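PDB 2V1O: cytosolic acyl coenzyme A thioester hydrolase from Mus musculus, which hydrolyses long-chain acyl-CoAs, palmitoyl-CoA above all, to free fatty acid and coenzyme A, and is represented here by its N-terminal hotdog domain. Local coordinates for residues M62-E73 against V84-I93. Sequence-based numbering, arbitrary orientation.
Sequences MCIGEVAHVSAE and VQVHVMSENI
Val70 and Val88 stand side by side on the apolar face of two antiparallel strands, 67-73 and 84-91, with Val70 CG2 4.1 Å from Val88 CG2. The other branch of Val70 goes to the next side chain on this face: CG1, anti to the backbone N (chi1 -180°), comes within 3.6 Å of Val86 CG1. Ala72 continues this tight row between Val84 and Val86, and helix 19-38 covers it through Met25, Ala29 and Ile33. Farther along, Met62 bends at its thioether so that CE lies 3.8 Å from Ser90 CB; the side chain of Met62 is about 5 Å from a bound coenzyme A.

Eight backbone hydrogen bonds join the strands, two at each of the pairs Val67-Glu91, His69-Met89, Ser71-His87 and Glu73-Gln85. The side chains of these pairs form the second face. Here Met89 CE sits over one face of the His69 ring, 4.2 Å from its centroid, a CH-pi contact offset toward the rim. Glu91 OE2 forms a salt bridge with Arg36 of a second subunit. Toward the other end the packing gives way to solvent: one water links Ser71 OG to His87 O, and another lies between Glu73 OE1 and Gln85 OE1, within hydrogen-bonding distance of both.

Beyond the Val67-Glu91 pair, Asn92 ND2 donates to the anti lone pair of Glu66 OE2 at 3.2 Å, the two flat groups 81° apart. Asn92 OD1 accepts from the backbone N of Leu94 and Thr95, which fixes the amide, while Cys63 N holds Glu66 OE1 from above the carboxylate plane. One face under the long helix and the other turned partly to a neighbouring subunit: this is a beta hairpin of the antiparallel sheet that wraps the long helix in a hotdog-fold thioesterase.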
loop_
_atom_site.group_PDB
_atom_site.type_symbol
_atom_site.label_atom_id
_atom_site.label_comp_id
_atom_site.label_asym_id
_atom_site.label_seq_id
_atom_site.Cartn_x
_atom_site.Cartn_y
_atom_site.Cartn_z
ATOM N N MET A 62 -16.009 -3.567 -13.423
ATOM C CA MET A 62 -15.222 -2.366 -13.600
ATOM C C MET A 62 -13.839 -2.828 -14.031
ATOM O O MET A 62 -13.419 -3.942 -13.700
ATOM C CB MET A 62 -15.142 -1.598 -12.288
ATOM C CG MET A 62 -14.711 -0.145 -12.425
ATOM S SD MET A 62 -14.832 0.702 -10.839
ATOM C CE MET A 62 -16.516 0.363 -10.369
ATOM N N CYS A 63 -13.136 -1.978 -14.770
ATOM C CA CYS A 63 -11.851 -2.354 -15.336
ATOM C C CYS A 63 -10.754 -1.436 -14.846
ATOM O O CYS A 63 -11.018 -0.299 -14.449
ATOM C CB CYS A 63 -11.911 -2.306 -16.869
ATOM S SG CYS A 63 -13.110 -3.426 -17.573
ATOM N N ILE A 64 -9.521 -1.937 -14.883
ATOM C CA ILE A 64 -8.345 -1.106 -14.671
ATOM C C ILE A 64 -8.458 0.116 -15.575
ATOM O O ILE A 64 -8.775 -0.006 -16.769
ATOM C CB ILE A 64 -7.030 -1.875 -15.008
ATOM C CG1 ILE A 64 -6.808 -3.030 -14.029
ATOM C CG2 ILE A 64 -5.827 -0.939 -14.984
ATOM C CD1 ILE A 64 -5.840 -4.102 -14.564
ATOM N N GLY A 65 -8.230 1.290 -14.992
ATOM C CA GLY A 65 -8.187 2.528 -15.752
ATOM C C GLY A 65 -9.507 3.273 -15.767
ATOM O O GLY A 65 -9.556 4.437 -16.149
ATOM N N GLU A 66 -10.582 2.596 -15.371
ATOM C CA GLU A 66 -11.874 3.267 -15.183
ATOM C C GLU A 66 -11.887 3.981 -13.832
ATOM O O GLU A 66 -11.110 3.635 -12.935
ATOM C CB GLU A 66 -13.039 2.282 -15.337
ATOM C CG GLU A 66 -13.105 1.713 -16.752
ATOM C CD GLU A 66 -14.261 0.758 -16.998
ATOM O OE1 GLU A 66 -14.737 0.095 -16.047
ATOM O OE2 GLU A 66 -14.681 0.666 -18.172
ATOM N N VAL A 67 -12.743 4.995 -13.712
ATOM C CA VAL A 67 -12.833 5.793 -12.497
ATOM C C VAL A 67 -14.056 5.342 -11.712
ATOM O O VAL A 67 -15.178 5.369 -12.224
ATOM C CB VAL A 67 -12.944 7.313 -12.782
ATOM C CG1 VAL A 67 -13.217 8.085 -11.477
ATOM C CG2 VAL A 67 -11.683 7.842 -13.486
ATOM N N ALA A 68 -13.815 4.917 -10.476
ATOM C CA ALA A 68 -14.876 4.588 -9.535
ATOM C C ALA A 68 -15.371 5.872 -8.867
ATOM O O ALA A 68 -14.587 6.602 -8.262
ATOM C CB ALA A 68 -14.356 3.623 -8.501
ATOM N N HIS A 69 -16.660 6.153 -9.011
ATOM C CA HIS A 69 -17.301 7.291 -8.350
ATOM C C HIS A 69 -18.130 6.748 -7.199
ATOM O O HIS A 69 -19.002 5.923 -7.423
ATOM C CB HIS A 69 -18.240 8.020 -9.317
ATOM C CG HIS A 69 -17.545 8.866 -10.341
ATOM N ND1 HIS A 69 -16.977 8.342 -11.483
ATOM C CD2 HIS A 69 -17.379 10.207 -10.421
ATOM C CE1 HIS A 69 -16.464 9.323 -12.205
ATOM N NE2 HIS A 69 -16.700 10.464 -11.585
ATOM N N VAL A 70 -17.863 7.209 -5.978
ATOM C CA VAL A 70 -18.596 6.734 -4.795
ATOM C C VAL A 70 -19.292 7.904 -4.102
ATOM O O VAL A 70 -18.663 8.915 -3.767
ATOM C CB VAL A 70 -17.669 5.967 -3.806
ATOM C CG1 VAL A 70 -18.461 5.487 -2.587
ATOM C CG2 VAL A 70 -17.009 4.789 -4.494
ATOM N N SER A 71 -20.598 7.770 -3.911
ATOM C CA SER A 71 -21.396 8.825 -3.305
ATOM C C SER A 71 -22.287 8.247 -2.208
ATOM O O SER A 71 -22.844 7.165 -2.356
ATOM C CB SER A 71 -22.218 9.550 -4.373
ATOM O OG SER A 71 -23.148 8.676 -4.989
ATOM N N ALA A 72 -22.411 8.987 -1.111
ATOM C CA ALA A 72 -23.115 8.512 0.072
ATOM C C ALA A 72 -24.154 9.517 0.539
ATOM O O ALA A 72 -24.001 10.733 0.355
ATOM C CB ALA A 72 -22.132 8.243 1.193
ATOM N N GLU A 73 -25.199 8.999 1.166
ATOM C CA GLU A 73 -26.252 9.840 1.723
ATOM C C GLU A 73 -26.786 9.179 2.990
ATOM O O GLU A 73 -27.038 7.979 2.997
ATOM C CB GLU A 73 -27.378 10.019 0.696
ATOM C CG GLU A 73 -28.632 10.696 1.248
ATOM C CD GLU A 73 -29.696 10.981 0.198
ATOM O OE1 GLU A 73 -29.814 10.228 -0.797
ATOM O OE2 GLU A 73 -30.433 11.969 0.383
ATOM N N VAL A 84 -26.894 4.564 5.968
ATOM C CA VAL A 84 -26.227 5.251 4.857
ATOM C C VAL A 84 -26.435 4.460 3.572
ATOM O O VAL A 84 -26.211 3.243 3.538
ATOM C CB VAL A 84 -24.689 5.432 5.109
ATOM C CG1 VAL A 84 -24.035 6.173 3.934
ATOM C CG2 VAL A 84 -24.403 6.158 6.451
ATOM N N GLN A 85 -26.893 5.149 2.530
ATOM C CA GLN A 85 -26.995 4.564 1.206
ATOM C C GLN A 85 -25.812 5.023 0.376
ATOM O O GLN A 85 -25.503 6.219 0.321
ATOM C CB GLN A 85 -28.299 4.963 0.523
ATOM C CG GLN A 85 -29.528 4.357 1.169
ATOM C CD GLN A 85 -30.814 4.720 0.451
ATOM O OE1 GLN A 85 -30.801 5.365 -0.602
ATOM N NE2 GLN A 85 -31.940 4.314 1.028
ATOM N N VAL A 86 -25.153 4.066 -0.265
ATOM C CA VAL A 86 -23.960 4.357 -1.060
ATOM C C VAL A 86 -24.168 3.906 -2.502
ATOM O O VAL A 86 -24.652 2.790 -2.744
ATOM C CB VAL A 86 -22.705 3.668 -0.474
ATOM C CG1 VAL A 86 -21.461 3.943 -1.355
ATOM C CG2 VAL A 86 -22.467 4.142 0.963
ATOM N N HIS A 87 -23.828 4.784 -3.447
ATOM C CA HIS A 87 -23.891 4.463 -4.885
ATOM C C HIS A 87 -22.495 4.433 -5.466
ATOM O O HIS A 87 -21.711 5.359 -5.253
ATOM C CB HIS A 87 -24.713 5.493 -5.672
ATOM C CG HIS A 87 -26.192 5.361 -5.495
ATOM N ND1 HIS A 87 -26.815 5.553 -4.282
ATOM C CD2 HIS A 87 -27.176 5.078 -6.382
ATOM C CE1 HIS A 87 -28.117 5.379 -4.423
ATOM N NE2 HIS A 87 -28.362 5.093 -5.689
ATOM N N VAL A 88 -22.199 3.378 -6.223
ATOM C CA VAL A 88 -20.923 3.265 -6.934
ATOM C C VAL A 88 -21.188 3.277 -8.433
ATOM O O VAL A 88 -21.972 2.468 -8.944
ATOM C CB VAL A 88 -20.165 1.976 -6.571
ATOM C CG1 VAL A 88 -18.850 1.879 -7.357
ATOM C CG2 VAL A 88 -19.897 1.919 -5.066
ATOM N N MET A 89 -20.541 4.211 -9.122
ATOM C CA MET A 89 -20.660 4.344 -10.566
ATOM C C MET A 89 -19.265 4.252 -11.192
ATOM O O MET A 89 -18.297 4.825 -10.668
ATOM C CB MET A 89 -21.357 5.669 -10.911
ATOM C CG MET A 89 -21.627 5.892 -12.392
ATOM S SD MET A 89 -22.193 7.561 -12.857
ATOM C CE MET A 89 -21.046 8.655 -12.002
ATOM N N SER A 90 -19.155 3.490 -12.278
ATOM C CA SER A 90 -17.908 3.417 -13.031
ATOM C C SER A 90 -17.977 4.418 -14.168
ATOM O O SER A 90 -19.043 4.626 -14.764
ATOM C CB SER A 90 -17.658 2.014 -13.593
ATOM O OG SER A 90 -18.682 1.654 -14.499
ATOM N N GLU A 91 -16.844 5.053 -14.447
ATOM C CA GLU A 91 -16.734 5.964 -15.566
ATOM C C GLU A 91 -15.506 5.603 -16.368
ATOM O O GLU A 91 -14.381 5.591 -15.851
ATOM C CB GLU A 91 -16.629 7.423 -15.109
ATOM C CG GLU A 91 -16.603 8.397 -16.276
ATOM C CD GLU A 91 -16.172 9.809 -15.899
ATOM O OE1 GLU A 91 -15.661 10.029 -14.781
ATOM O OE2 GLU A 91 -16.328 10.700 -16.748
ATOM N N ASN A 92 -15.732 5.291 -17.630
ATOM C CA ASN A 92 -14.638 5.090 -18.541
ATOM C C ASN A 92 -14.329 6.441 -19.168
ATOM O O ASN A 92 -15.128 6.972 -19.947
ATOM C CB ASN A 92 -14.980 4.021 -19.583
ATOM C CG ASN A 92 -13.803 3.681 -20.474
ATOM O OD1 ASN A 92 -13.225 4.552 -21.111
ATOM N ND2 ASN A 92 -13.442 2.404 -20.519
ATOM N N ILE A 93 -13.182 7.008 -18.801
ATOM C CA ILE A 93 -12.814 8.359 -19.245
ATOM C C ILE A 93 -12.217 8.428 -20.663
ATOM O O ILE A 93 -11.948 9.517 -21.180
ATOM C CB ILE A 93 -11.927 9.099 -18.206
ATOM C CG1 ILE A 93 -10.633 8.321 -17.933
ATOM C CG2 ILE A 93 -12.733 9.355 -16.903
ATOM C CD1 ILE A 93 -9.726 8.985 -16.895
HETATM O O HOH W 1 -11.328 4.886 -18.232
HETATM O O HOH W 2 -26.229 7.286 -2.240
HETATM O O HOH W 3 -21.640 7.663 -7.316
HETATM O O HOH W 4 -29.132 7.655 -1.803
#